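Halotolerant alpha-type carbonic anhydrase (dCA II) (PDB 1Y7W) catalyses the zinc-dependent hydration of carbon dioxide to bicarbonate, as a salt-tolerant alpha-type carbonic anhydrase of the alga Dunaliella salina. Local coordinates at residues T89-K94 against I208-V213; M101-D106 against I127-H132; I151-Q156 against A167-M172. One frame throughout, in Å; residues are numbered along the deposited sequence.

Contact 1 (T89-K94 against I208-V213); sequences TLTNAK and IDNINV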
ATOM      1  N   THR A  89     -11.128 -11.815  -7.463  1.00 20.35           N
ATOM      2  CA  THR A  89      -9.963 -11.969  -8.344  1.00 18.46           C
ATOM      3  C   THR A  89      -9.804 -10.638  -9.035  1.00 19.13           C
ATOM      4  O   THR A  89     -10.749 -10.128  -9.619  1.00 19.69           O
ATOM      5  CB  THR A  89     -10.168 -13.030  -9.424  1.00 21.00           C
ATOM      6  OG1 THR A  89     -10.350 -14.305  -8.780  1.00 19.75           O
ATOM      7  CG2 THR A  89      -8.892 -13.059 -10.349  1.00 21.30           C
ATOM      8  N   LEU A  90      -8.605 -10.057  -8.988  1.00 18.39           N
ATOM      9  CA  LEU A  90      -8.349  -8.778  -9.654  1.00 19.67           C
ATOM     10  C   LEU A  90      -8.181  -9.155 -11.127  1.00 20.23           C
ATOM     11  O   LEU A  90      -7.283  -9.903 -11.484  1.00 20.79           O
ATOM     12  CB  LEU A  90      -7.056  -8.176  -9.099  1.00 19.31           C
ATOM     13  CG  LEU A  90      -7.133  -7.928  -7.581  1.00 19.82           C
ATOM     14  CD1 LEU A  90      -5.875  -7.179  -7.198  1.00 20.41           C
ATOM     15  CD2 LEU A  90      -8.372  -7.116  -7.206  1.00 20.17           C
ATOM     16  N   THR A  91      -9.044  -8.603 -11.967  0.50 21.12           N
ATOM     17  CA  THR A  91      -9.026  -8.951 -13.377  0.50 21.40           C
ATOM     18  C   THR A  91      -8.584  -7.819 -14.314  0.50 22.33           C
ATOM     19  O   THR A  91      -8.696  -6.643 -13.966  0.50 23.26           O
ATOM     20  CB  THR A  91     -10.432  -9.462 -13.794  0.50 20.41           C
ATOM     21  OG1 THR A  91     -11.309  -8.351 -13.918  0.50 19.96           O
ATOM     22  CG2 THR A  91     -10.977 -10.428 -12.763  0.50 16.10           C
ATOM     23  N   ASN A  92      -8.077  -8.188 -15.502  1.00 23.70           N
ATOM     24  CA  ASN A  92      -7.602  -7.197 -16.480  1.00 25.40           C
ATOM     25  C   ASN A  92      -6.514  -6.356 -15.720  1.00 23.45           C
ATOM     26  O   ASN A  92      -6.481  -5.127 -15.784  1.00 22.56           O
ATOM     27  CB  ASN A  92      -8.758  -6.299 -16.973  1.00 29.02           C
ATOM     28  CG  ASN A  92      -8.314  -5.272 -18.024  1.00 36.91           C
ATOM     29  OD1 ASN A  92      -7.270  -5.438 -18.682  1.00 39.93           O
ATOM     30  ND2 ASN A  92      -9.116  -4.206 -18.210  1.00 38.89           N
ATOM     31  N   ALA A  93      -5.686  -7.063 -14.964  1.00 22.19           N
ATOM     32  CA  ALA A  93      -4.632  -6.427 -14.192  1.00 21.64           C
ATOM     33  C   ALA A  93      -3.529  -5.850 -15.126  1.00 22.52           C
ATOM     34  O   ALA A  93      -3.269  -6.377 -16.209  1.00 19.26           O
ATOM     35  CB  ALA A  93      -4.033  -7.456 -13.230  1.00 21.35           C
ATOM     36  N   LYS A  94      -2.934  -4.735 -14.706  1.00 22.71           N
ATOM     37  CA  LYS A  94      -1.882  -4.041 -15.459  1.00 23.74           C
ATOM     38  C   LYS A  94      -0.848  -3.474 -14.436  1.00 24.37           C
ATOM     39  O   LYS A  94      -1.190  -3.154 -13.288  1.00 23.85           O
ATOM     40  CB  LYS A  94      -2.501  -2.903 -16.247  1.00 26.71           C
ATOM     41  CG  LYS A  94      -3.556  -3.422 -17.234  1.00 30.05           C
ATOM     42  CD  LYS A  94      -4.239  -2.309 -17.984  1.00 33.60           C
ATOM     43  CE  LYS A  94      -5.118  -2.982 -19.071  1.00 40.29           C
ATOM     44  NZ  LYS A  94      -5.860  -2.011 -19.967  1.00 44.88           N
ATOM     45  N   ILE A 208      -0.754  -7.985 -17.117  1.00 20.92           N
ATOM     46  CA  ILE A 208      -0.200  -9.086 -16.400  1.00 21.96           C
ATOM     47  C   ILE A 208      -1.398 -10.007 -16.067  1.00 22.03           C
ATOM     48  O   ILE A 208      -2.543  -9.615 -16.304  1.00 22.02           O
ATOM     49  CB  ILE A 208       0.535  -8.640 -15.126  1.00 22.82           C
ATOM     50  CG1 ILE A 208      -0.379  -7.758 -14.293  1.00 23.09           C
ATOM     51  CG2 ILE A 208       1.859  -7.962 -15.498  1.00 23.04           C
ATOM     52  CD1 ILE A 208       0.125  -7.558 -12.836  1.00 21.41           C
ATOM     53  N   ASP A 209      -1.117 -11.197 -15.565  1.00 21.30           N
ATOM     54  CA  ASP A 209      -2.133 -12.190 -15.264  1.00 22.63           C
ATOM     55  C   ASP A 209      -3.053 -11.745 -14.143  1.00 22.94           C
ATOM     56  O   ASP A 209      -2.676 -10.910 -13.311  1.00 22.55           O
ATOM     57  CB  ASP A 209      -1.523 -13.525 -14.803  1.00 22.26           C
ATOM     58  CG  ASP A 209      -0.737 -14.244 -15.884  1.00 24.53           C
ATOM     59  OD1 ASP A 209      -0.928 -13.973 -17.072  1.00 25.36           O
ATOM     60  OD2 ASP A 209       0.079 -15.109 -15.503  1.00 27.54           O
ATOM     61  N   ASN A 210      -4.232 -12.363 -14.096  1.00 21.22           N
ATOM     62  CA  ASN A 210      -5.196 -12.056 -13.057  1.00 21.14           C
ATOM     63  C   ASN A 210      -4.614 -12.421 -11.722  1.00 18.73           C
ATOM     64  O   ASN A 210      -3.744 -13.287 -11.626  1.00 20.24           O
ATOM     65  CB  ASN A 210      -6.456 -12.845 -13.274  1.00 21.70           C
ATOM     66  CG  ASN A 210      -7.220 -12.366 -14.464  1.00 24.17           C
ATOM     67  OD1 ASN A 210      -7.123 -11.185 -14.881  1.00 22.96           O
ATOM     68  ND2 ASN A 210      -8.025 -13.274 -15.019  1.00 25.66           N
ATOM     69  N   ILE A 211      -5.139 -11.800 -10.667  1.00 19.21           N
ATOM     70  CA  ILE A 211      -4.580 -12.020  -9.332  1.00 19.44           C
ATOM     71  C   ILE A 211      -5.629 -12.448  -8.295  1.00 19.40           C
ATOM     72  O   ILE A 211      -6.648 -11.771  -8.140  1.00 18.68           O
ATOM     73  CB  ILE A 211      -3.959 -10.678  -8.854  1.00 18.90           C
ATOM     74  CG1 ILE A 211      -2.854 -10.258  -9.857  1.00 19.94           C
ATOM     75  CG2 ILE A 211      -3.456 -10.792  -7.401  1.00 19.15           C
ATOM     76  CD1 ILE A 211      -2.255  -8.850  -9.532  1.00 21.43           C
ATOM     77  N   ASN A 212      -5.317 -13.511  -7.570  1.00 19.19           N
ATOM     78  CA  ASN A 212      -6.172 -14.092  -6.539  1.00 19.79           C
ATOM     79  C   ASN A 212      -5.760 -13.358  -5.235  1.00 19.97           C
ATOM     80  O   ASN A 212      -4.704 -13.624  -4.648  1.00 21.83           O
ATOM     81  CB  ASN A 212      -5.863 -15.602  -6.486  1.00 21.23           C
ATOM     82  CG  ASN A 212      -6.827 -16.405  -5.580  1.00 23.87           C
ATOM     83  OD1 ASN A 212      -7.162 -17.603  -5.878  1.00 23.60           O
ATOM     84  ND2 ASN A 212      -7.246 -15.804  -4.467  1.00 18.33           N
ATOM     85  N   VAL A 213      -6.592 -12.417  -4.801  1.00 19.43           N
ATOM     86  CA  VAL A 213      -6.231 -11.611  -3.636  1.00 19.26           C
ATOM     87  C   VAL A 213      -5.871 -12.423  -2.423  1.00 20.38           C
ATOM     88  O   VAL A 213      -4.798 -12.235  -1.811  1.00 18.56           O
ATOM     89  CB  VAL A 213      -7.348 -10.598  -3.286  1.00 17.59           C
ATOM     90  CG1 VAL A 213      -6.919  -9.747  -2.043  1.00 18.77           C
ATOM     91  CG2 VAL A 213      -7.536  -9.647  -4.434  1.00 19.96           C
TER
HETATM   92  O   HOH W   1      -5.233  -9.743 -16.122  1.00 27.41           O
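A small antiparallel sheet of two strands, with Leu90 paired to Ile211, forms one end of this contact; the rest comes from the loop after 89-90, the loop before 211-212, and Val213 at the start of helix 213-217. The Leu90-Ile211 pair is hydrogen-bonded: Leu90 N reaches Ile211 O at 2.7 Å, and Ile211 N answers to Leu90 O at 3.0 Å. Both side chains leave on the same face. With its CG anti to the carbonyl carbon (chi1 -60°), Leu90 brings CG to 3.6 Å from CG2 of Val213, and both of its methyls lie near that same methyl. An alanine here lacks CG and both methyls, and would probably leave Val213 CG2 and the Phe129 ring with a gap on that side. Thr89 belongs to the other face, its branched CB suiting an extended chain; its CG2 meets Asn210 CB at 3.8 Å, the two side chains crossing at about a right angle. Asn210 also uses its amide, OD1 accepting from Asn92 N at 3.2 Å. Asn92 has a left-handed backbone conformation, which asparagine tolerates well, and its own ND2 is bound by Asp106. A water accepts from Ala93 N at 3.0 Å and sits between the two loops, close to Asn210 OD1 and Ile208 O. Beyond it Ile208 N donates to Ala93 O at 3.1 Å, nearly straight at hydrogen (172°) although the donor stands 46° out of the carbonyl plane. Ala93 points toward the partner segment and is small enough for its methyl to fit against Ile208 CG1. Around the contact, Phe129 of strand 120-133 touches both Leu90 and Ile211, helix 181-195 packs Leu186 on Ile208 and Phe182 on Ile211, and helix 213-217 adds Leu217 against Ile211.

Contact 2 (M101-D106 against I127-H132); sequences MKVTFD and IQFHFH. With ZN (zinc ion), chain D.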
ATOM      1  N   MET A 101       5.806   0.387  -8.887  1.00 16.97           N
ATOM      2  CA  MET A 101       5.152  -0.674  -9.666  1.00 17.89           C
ATOM      3  C   MET A 101       3.670  -0.841  -9.416  1.00 18.77           C
ATOM      4  O   MET A 101       3.200  -1.916  -9.051  1.00 17.72           O
ATOM      5  CB  MET A 101       5.888  -2.000  -9.437  1.00 19.78           C
ATOM      6  CG  MET A 101       7.304  -1.920 -10.037  1.00 24.65           C
ATOM      7  SD  MET A 101       8.128  -3.532 -10.246  1.00 28.71           S
ATOM      8  CE  MET A 101       6.980  -4.089 -11.416  1.00 25.58           C
ATOM      9  N   LYS A 102       2.958   0.254  -9.577  1.00 18.12           N
ATOM     10  CA  LYS A 102       1.524   0.274  -9.341  1.00 17.60           C
ATOM     11  C   LYS A 102       0.802  -0.737 -10.221  1.00 18.97           C
ATOM     12  O   LYS A 102       1.086  -0.804 -11.419  1.00 19.18           O
ATOM     13  CB  LYS A 102       0.972   1.653  -9.692  1.00 19.24           C
ATOM     14  CG  LYS A 102      -0.504   1.756  -9.297  1.00 19.72           C
ATOM     15  CD  LYS A 102      -0.951   3.215  -9.352  1.00 22.72           C
ATOM     16  CE  LYS A 102      -1.154   3.701 -10.808  1.00 26.71           C
ATOM     17  NZ  LYS A 102      -1.856   5.088 -10.863  1.00 30.88           N
ATOM     18  N   VAL A 103      -0.187  -1.434  -9.648  1.00 17.91           N
ATOM     19  CA  VAL A 103      -0.970  -2.420 -10.359  1.00 17.73           C
ATOM     20  C   VAL A 103      -2.409  -1.912 -10.294  1.00 18.72           C
ATOM     21  O   VAL A 103      -2.881  -1.496  -9.229  1.00 16.83           O
ATOM     22  CB  VAL A 103      -0.841  -3.820  -9.724  1.00 17.66           C
ATOM     23  CG1 VAL A 103      -1.849  -4.845 -10.370  1.00 17.90           C
ATOM     24  CG2 VAL A 103       0.586  -4.338  -9.886  1.00 17.32           C
ATOM     25  N   THR A 104      -3.049  -1.847 -11.465  1.00 17.99           N
ATOM     26  CA  THR A 104      -4.443  -1.417 -11.577  1.00 18.84           C
ATOM     27  C   THR A 104      -5.225  -2.608 -12.162  1.00 19.21           C
ATOM     28  O   THR A 104      -4.642  -3.603 -12.643  1.00 19.15           O
ATOM     29  CB  THR A 104      -4.584  -0.176 -12.518  1.00 19.39           C
ATOM     30  OG1 THR A 104      -3.819  -0.410 -13.713  1.00 23.08           O
ATOM     31  CG2 THR A 104      -4.033   1.117 -11.831  1.00 19.46           C
ATOM     32  N   PHE A 105      -6.553  -2.533 -12.140  1.00 19.81           N
ATOM     33  CA  PHE A 105      -7.336  -3.666 -12.586  1.00 20.03           C
ATOM     34  C   PHE A 105      -8.799  -3.217 -12.685  1.00 22.00           C
ATOM     35  O   PHE A 105      -9.123  -2.095 -12.346  1.00 21.04           O
ATOM     36  CB  PHE A 105      -7.180  -4.807 -11.543  1.00 18.63           C
ATOM     37  CG  PHE A 105      -7.118  -4.313 -10.088  1.00 19.81           C
ATOM     38  CD1 PHE A 105      -8.239  -3.799  -9.453  1.00 18.68           C
ATOM     39  CD2 PHE A 105      -5.863  -4.223  -9.419  1.00 17.71           C
ATOM     40  CE1 PHE A 105      -8.121  -3.168  -8.146  1.00 19.44           C
ATOM     41  CE2 PHE A 105      -5.731  -3.619  -8.162  1.00 17.38           C
ATOM     42  CZ  PHE A 105      -6.868  -3.089  -7.520  1.00 16.85           C
ATOM     43  N   ASP A 106      -9.661  -4.086 -13.193  1.00 24.03           N
ATOM     44  CA  ASP A 106     -11.060  -3.725 -13.264  1.00 25.43           C
ATOM     45  C   ASP A 106     -11.568  -3.547 -11.825  1.00 25.70           C
ATOM     46  O   ASP A 106     -11.197  -4.323 -10.941  1.00 24.32           O
ATOM     47  CB  ASP A 106     -11.818  -4.846 -13.947  1.00 27.01           C
ATOM     48  CG  ASP A 106     -11.543  -4.915 -15.426  1.00 29.27           C
ATOM     49  OD1 ASP A 106     -11.751  -6.007 -15.992  1.00 30.72           O
ATOM     50  OD2 ASP A 106     -11.124  -3.895 -16.000  1.00 29.21           O
ATOM     51  N   ILE A 127      -8.831  -0.035  -5.566  1.00 19.39           N
ATOM     52  CA  ILE A 127      -8.631   0.717  -6.800  1.00 20.44           C
ATOM     53  C   ILE A 127      -7.219   0.531  -7.412  1.00 20.63           C
ATOM     54  O   ILE A 127      -7.003   0.807  -8.591  1.00 20.86           O
ATOM     55  CB  ILE A 127      -8.975   2.235  -6.636  1.00 22.56           C
ATOM     56  CG1 ILE A 127      -8.270   2.805  -5.409  1.00 23.69           C
ATOM     57  CG2 ILE A 127     -10.561   2.421  -6.492  1.00 20.31           C
ATOM     58  CD1 ILE A 127      -8.229   4.340  -5.378  1.00 26.98           C
ATOM     59  N   GLN A 128      -6.257   0.106  -6.608  1.00 17.90           N
ATOM     60  CA  GLN A 128      -4.895  -0.179  -7.141  1.00 18.22           C
ATOM     61  C   GLN A 128      -4.072  -0.740  -5.993  1.00 16.85           C
ATOM     62  O   GLN A 128      -4.527  -0.710  -4.840  1.00 16.77           O
ATOM     63  CB  GLN A 128      -4.230   1.114  -7.614  1.00 18.02           C
ATOM     64  CG  GLN A 128      -4.270   2.258  -6.565  1.00 19.34           C
ATOM     65  CD  GLN A 128      -2.902   2.618  -6.038  1.00 19.76           C
ATOM     66  OE1 GLN A 128      -2.141   1.762  -5.603  1.00 18.13           O
ATOM     67  NE2 GLN A 128      -2.589   3.889  -6.062  1.00 23.75           N
ATOM     68  N   PHE A 129      -2.908  -1.309  -6.297  1.00 15.41           N
ATOM     69  CA  PHE A 129      -2.010  -1.627  -5.191  1.00 14.49           C
ATOM     70  C   PHE A 129      -0.625  -1.207  -5.662  1.00 14.42           C
ATOM     71  O   PHE A 129      -0.373  -1.076  -6.880  1.00 16.23           O
ATOM     72  CB  PHE A 129      -2.089  -3.084  -4.676  1.00 15.70           C
ATOM     73  CG  PHE A 129      -1.636  -4.155  -5.644  1.00 16.53           C
ATOM     74  CD1 PHE A 129      -0.291  -4.399  -5.873  1.00 17.60           C
ATOM     75  CD2 PHE A 129      -2.568  -5.030  -6.205  1.00 18.28           C
ATOM     76  CE1 PHE A 129       0.141  -5.509  -6.634  1.00 17.53           C
ATOM     77  CE2 PHE A 129      -2.150  -6.136  -6.958  1.00 17.80           C
ATOM     78  CZ  PHE A 129      -0.802  -6.376  -7.165  1.00 18.23           C
ATOM     79  N   HIS A 130       0.289  -0.922  -4.735  1.00 15.06           N
ATOM     80  CA  HIS A 130       1.628  -0.478  -5.191  1.00 14.06           C
ATOM     81  C   HIS A 130       2.643  -0.875  -4.115  1.00 14.36           C
ATOM     82  O   HIS A 130       2.262  -1.394  -3.049  1.00 13.96           O
ATOM     83  CB  HIS A 130       1.681   1.052  -5.464  1.00 13.38           C
ATOM     84  CG  HIS A 130       1.325   1.882  -4.262  1.00 16.02           C
ATOM     85  ND1 HIS A 130       0.040   2.324  -3.993  1.00 14.94           N
ATOM     86  CD2 HIS A 130       2.078   2.280  -3.222  1.00 14.31           C
ATOM     87  CE1 HIS A 130       0.022   2.954  -2.824  1.00 16.80           C
ATOM     88  NE2 HIS A 130       1.246   2.941  -2.333  1.00 15.17           N
ATOM     89  N   PHE A 131       3.900  -0.577  -4.367  1.00 13.82           N
ATOM     90  CA  PHE A 131       4.930  -1.025  -3.426  1.00 14.98           C
ATOM     91  C   PHE A 131       5.869   0.080  -2.937  1.00 15.29           C
ATOM     92  O   PHE A 131       6.114   1.066  -3.644  1.00 14.27           O
ATOM     93  CB  PHE A 131       5.841  -2.075  -4.095  1.00 16.03           C
ATOM     94  CG  PHE A 131       5.138  -3.339  -4.537  1.00 16.51           C
ATOM     95  CD1 PHE A 131       4.564  -3.428  -5.801  1.00 17.58           C
ATOM     96  CD2 PHE A 131       5.054  -4.432  -3.672  1.00 18.03           C
ATOM     97  CE1 PHE A 131       3.912  -4.591  -6.180  1.00 20.20           C
ATOM     98  CE2 PHE A 131       4.409  -5.606  -4.025  1.00 19.83           C
ATOM     99  CZ  PHE A 131       3.826  -5.688  -5.291  1.00 19.38           C
ATOM    100  N   HIS A 132       6.425  -0.136  -1.746  1.00 12.93           N
ATOM    101  CA  HIS A 132       7.455   0.787  -1.214  1.00 13.05           C
ATOM    102  C   HIS A 132       8.587  -0.239  -1.061  1.00 13.34           C
ATOM    103  O   HIS A 132       8.472  -1.197  -0.285  1.00 14.02           O
ATOM    104  CB  HIS A 132       6.978   1.424   0.091  1.00 14.09           C
ATOM    105  CG  HIS A 132       5.851   2.388  -0.137  1.00 13.98           C
ATOM    106  ND1 HIS A 132       6.064   3.678  -0.561  1.00 14.69           N
ATOM    107  CD2 HIS A 132       4.503   2.203  -0.155  1.00 15.19           C
ATOM    108  CE1 HIS A 132       4.899   4.266  -0.810  1.00 18.91           C
ATOM    109  NE2 HIS A 132       3.940   3.390  -0.575  1.00 15.76           N
TER
HETATM  110 ZN    ZN D 283       1.876   3.484  -0.522  1.00 17.72          ZN
HETATM  111  O   HOH W   2      -7.553  -0.301 -10.658  1.00 35.77           O
HETATM  112  O   HOH W   3       1.795   5.394  -0.584  1.00 28.85           O
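Val103 lays its CB over the centre of the Phe129 ring, 3.6 Å from the centroid and 13° off the normal, a CH-pi contact in which a compact branched side chain matches a flat aromatic face. In Phe129, chi1 (66°) swings the ring beside Val103 and chi2 (77°) turns its face to it. The same two residues are joined by backbone bonds, Val103 N to Phe129 O at 2.8 Å and Phe129 N to Val103 O at 2.9 Å, a single antiparallel bridge. Beside it the Phe105 ring packs on the backbone of Gln128, while the Lys102 and Gln128 side chains cross at about a right angle, Lys102 CD 3.7 Å from Gln128 NE2. Strand 120-133 carries the His-X-His pair of the alpha-carbonic anhydrase zinc site: His130 NE2 binds the zinc ion at 2.0 Å and His132 NE2 at 2.1 Å, with His150 as the third histidine, and a water at 1.9 Å among its other ligands. In the second shell, Gln128 OE1 accepts from His130 ND1 at 2.8 Å. The donor lies on a lone pair of OE1, and OE1 lies in the imidazole plane, which fixes the ring's rotation and leaves NE2 turned to the metal. His132 ND1 is held in turn by Asn274 O.

Contact 3 (I151-Q156 against A167-M172); sequences IVMQEQ and AVIGIM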
ATOM      1  N   ILE A 151      -2.472  -1.973  -0.691  1.00 17.27           N
ATOM      2  CA  ILE A 151      -3.691  -2.204  -1.470  1.00 16.11           C
ATOM      3  C   ILE A 151      -4.571  -1.040  -1.030  1.00 16.80           C
ATOM      4  O   ILE A 151      -4.971  -0.936   0.155  1.00 16.73           O
ATOM      5  CB  ILE A 151      -4.379  -3.514  -1.104  1.00 16.14           C
ATOM      6  CG1 ILE A 151      -3.425  -4.680  -1.382  1.00 16.31           C
ATOM      7  CG2 ILE A 151      -5.664  -3.689  -1.969  1.00 16.97           C
ATOM      8  CD1 ILE A 151      -3.961  -6.020  -0.892  1.00 16.29           C
ATOM      9  N   VAL A 152      -4.854  -0.151  -1.975  1.00 15.71           N
ATOM     10  CA  VAL A 152      -5.603   1.081  -1.717  1.00 15.33           C
ATOM     11  C   VAL A 152      -7.077   0.897  -2.072  1.00 17.70           C
ATOM     12  O   VAL A 152      -7.352   0.455  -3.180  1.00 16.76           O
ATOM     13  CB  VAL A 152      -5.069   2.186  -2.587  1.00 16.72           C
ATOM     14  CG1 VAL A 152      -5.883   3.501  -2.335  1.00 15.14           C
ATOM     15  CG2 VAL A 152      -3.537   2.414  -2.263  1.00 13.69           C
ATOM     16  N   MET A 153      -7.983   1.169  -1.131  1.00 15.99           N
ATOM     17  CA  MET A 153      -9.428   1.017  -1.401  1.00 15.64           C
ATOM     18  C   MET A 153     -10.130   2.348  -1.162  1.00 16.09           C
ATOM     19  O   MET A 153      -9.738   3.115  -0.285  1.00 16.04           O
ATOM     20  CB  MET A 153     -10.015  -0.083  -0.509  1.00 16.19           C
ATOM     21  CG  MET A 153      -9.202  -1.368  -0.600  1.00 17.01           C
ATOM     22  SD  MET A 153      -9.865  -2.748   0.297  1.00 19.71           S
ATOM     23  CE  MET A 153      -9.890  -2.194   1.906  1.00 19.46           C
ATOM     24  N   GLN A 154     -11.211   2.614  -1.925  1.00 15.47           N
ATOM     25  CA  GLN A 154     -11.950   3.878  -1.803  1.00 15.35           C
ATOM     26  C   GLN A 154     -13.407   3.512  -1.419  1.00 17.41           C
ATOM     27  O   GLN A 154     -13.962   2.529  -1.918  1.00 18.39           O
ATOM     28  CB  GLN A 154     -11.935   4.579  -3.184  1.00 15.25           C
ATOM     29  CG  GLN A 154     -12.684   5.900  -3.298  1.00 19.20           C
ATOM     30  CD  GLN A 154     -12.444   6.484  -4.668  1.00 20.65           C
ATOM     31  OE1 GLN A 154     -11.414   7.100  -4.893  1.00 23.13           O
ATOM     32  NE2 GLN A 154     -13.321   6.172  -5.624  1.00 21.32           N
ATOM     33  N   GLU A 155     -14.008   4.289  -0.543  1.00 19.06           N
ATOM     34  CA  GLU A 155     -15.395   3.990  -0.156  1.00 20.51           C
ATOM     35  C   GLU A 155     -16.261   4.008  -1.454  1.00 22.01           C
ATOM     36  O   GLU A 155     -16.016   4.790  -2.396  1.00 20.65           O
ATOM     37  CB  GLU A 155     -15.882   5.037   0.837  1.00 19.11           C
ATOM     38  CG  GLU A 155     -15.929   6.415   0.295  1.00 20.21           C
ATOM     39  CD  GLU A 155     -16.690   7.373   1.235  1.00 22.57           C
ATOM     40  OE1 GLU A 155     -17.830   7.043   1.669  1.00 23.79           O
ATOM     41  OE2 GLU A 155     -16.143   8.450   1.528  1.00 21.01           O
ATOM     42  N   GLN A 156     -17.272   3.147  -1.502  1.00 23.73           N
ATOM     43  CA  GLN A 156     -18.122   3.067  -2.689  1.00 26.38           C
ATOM     44  C   GLN A 156     -18.982   4.337  -2.877  1.00 28.60           C
ATOM     45  O   GLN A 156     -19.468   4.922  -1.925  1.00 28.12           O
ATOM     46  CB  GLN A 156     -18.991   1.831  -2.554  1.00 26.37           C
ATOM     47  CG  GLN A 156     -19.864   1.524  -3.746  1.00 27.71           C
ATOM     48  CD  GLN A 156     -20.356   0.098  -3.696  1.00 28.92           C
ATOM     49  OE1 GLN A 156     -20.875  -0.376  -2.676  1.00 29.70           O
ATOM     50  NE2 GLN A 156     -20.175  -0.607  -4.790  1.00 31.16           N
ATOM     51  N   ALA A 167      -9.344   3.279   2.541  1.00 13.28           N
ATOM     52  CA  ALA A 167      -8.923   2.234   3.498  1.00 13.91           C
ATOM     53  C   ALA A 167      -7.728   1.599   2.829  1.00 15.20           C
ATOM     54  O   ALA A 167      -7.820   1.231   1.640  1.00 15.97           O
ATOM     55  CB  ALA A 167     -10.014   1.192   3.681  1.00 16.12           C
ATOM     56  N   VAL A 168      -6.597   1.489   3.534  1.00 13.42           N
ATOM     57  CA  VAL A 168      -5.439   0.887   2.891  1.00 14.79           C
ATOM     58  C   VAL A 168      -4.951  -0.312   3.720  1.00 14.72           C
ATOM     59  O   VAL A 168      -4.917  -0.264   4.977  1.00 16.79           O
ATOM     60  CB  VAL A 168      -4.290   1.930   2.671  1.00 15.67           C
ATOM     61  CG1 VAL A 168      -2.993   1.208   2.082  1.00 15.59           C
ATOM     62  CG2 VAL A 168      -4.802   3.051   1.718  1.00 17.69           C
ATOM     63  N   ILE A 169      -4.578  -1.366   3.003  1.00 14.52           N
ATOM     64  CA  ILE A 169      -4.088  -2.568   3.627  1.00 15.11           C
ATOM     65  C   ILE A 169      -2.594  -2.584   3.388  1.00 15.81           C
ATOM     66  O   ILE A 169      -2.155  -2.410   2.260  1.00 17.11           O
ATOM     67  CB  ILE A 169      -4.755  -3.796   3.013  1.00 15.13           C
ATOM     68  CG1 ILE A 169      -6.200  -3.842   3.568  1.00 16.24           C
ATOM     69  CG2 ILE A 169      -4.013  -5.057   3.369  1.00 16.32           C
ATOM     70  CD1 ILE A 169      -7.158  -4.845   2.892  1.00 16.83           C
ATOM     71  N   GLY A 170      -1.823  -2.771   4.450  1.00 15.62           N
ATOM     72  CA  GLY A 170      -0.373  -2.739   4.285  1.00 15.45           C
ATOM     73  C   GLY A 170       0.128  -4.135   4.572  1.00 16.04           C
ATOM     74  O   GLY A 170      -0.249  -4.676   5.600  1.00 17.23           O
ATOM     75  N   ILE A 171       0.953  -4.692   3.687  1.00 16.78           N
ATOM     76  CA  ILE A 171       1.484  -6.043   3.834  1.00 16.16           C
ATOM     77  C   ILE A 171       3.008  -5.997   3.723  1.00 17.93           C
ATOM     78  O   ILE A 171       3.525  -5.454   2.767  1.00 16.84           O
ATOM     79  CB  ILE A 171       0.906  -6.952   2.730  1.00 18.28           C
ATOM     80  CG1 ILE A 171      -0.615  -7.124   3.003  1.00 19.65           C
ATOM     81  CG2 ILE A 171       1.575  -8.380   2.741  1.00 18.71           C
ATOM     82  CD1 ILE A 171      -1.434  -7.616   1.766  1.00 18.99           C
ATOM     83  N   MET A 172       3.706  -6.586   4.714  1.00 17.98           N
ATOM     84  CA  MET A 172       5.183  -6.594   4.732  1.00 16.34           C
ATOM     85  C   MET A 172       5.773  -7.877   4.137  1.00 16.11           C
ATOM     86  O   MET A 172       5.138  -8.931   4.147  1.00 14.80           O
ATOM     87  CB  MET A 172       5.669  -6.535   6.195  1.00 17.80           C
ATOM     88  CG  MET A 172       5.139  -5.348   6.960  1.00 18.44           C
ATOM     89  SD  MET A 172       5.799  -3.837   6.203  1.00 17.90           S
ATOM     90  CE  MET A 172       5.398  -2.621   7.491  1.00 16.54           C
TER
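Met153 places CG anti to its carbonyl carbon (chi1 -51°), runs extended through chi2 and bends at its last torsion (chi3 -60°), which carries CE back across to the neighbouring strand. There the methyl meets Ala167 CB at 3.8 Å and Ile169 CD1 at 3.9 Å. A flexible thioether chain suits this task, since it can curl over the small alanine and still touch the isoleucine beyond. Further along the same face, Ile151 CB faces Ile169 CB at 4.1 Å, and the end methyl of Ile151, CD1, meets that of Ile171, CD1, at 4.0 Å. Alternation sends Val152 and Val168 to the other face, where CG1 of the first approaches CG2 of the second at 4.2 Å. The beta-branched residues on both strands favour the extended backbone. The strands form a beta hairpin, 147-155 with 166-175, and the two segments run antiparallel, their N-to-C directions 163° apart. Two hydrogen-bonded pairs flank the valine pair. In one, Ile151 N donates to Ile169 O at 3.0 Å and Ile151 O accepts from Ile169 N; in the other, Met153 N and Ala167 O are 2.8 Å apart, with Ala167 N bound to Met153 O. The valine face is turned to the active site: Val152 touches His130, a zinc ligand, and the side chain of Val168 is about 4 Å from an acetic acid molecule, probably from the crystallisation liquor. This is consistent with the hydrophobic wall that valines form beside the zinc in alpha-carbonic anhydrases, where carbon dioxide is received. The Ile151-Ile169 and Met153-Ala167 pairs thus satisfy their own backbone groups, Val152 bonds to strand 120-133 and Val168 O to His243, while the side chains meeting across the hairpin are all hydrocarbon or thioether, as befits a buried contact.

In the fold
Contact 2 reaches the large mixed sheet through strand 120-133, which carries His130 and His132; the neighbouring strand 147-155, with His150, belongs to contact 3, and strand 166-175 follows on. Their centres are about 10 Å apart, and backbone bonds join 127-128 to Val152. Contact 1, its centre about 10 Å from that of contact 2 and about 16 Å from that of contact 3, lies partly on a two-stranded sheet, with Lys94 on strand 94-95, the neighbour of contact 2's strand 103-104. Along the chain, 89-94 comes first and 208-213 last, enclosing contact 2 and then contact 3. Closing contact 1 therefore brings together distant parts of the chain around the stretch that builds the metal site.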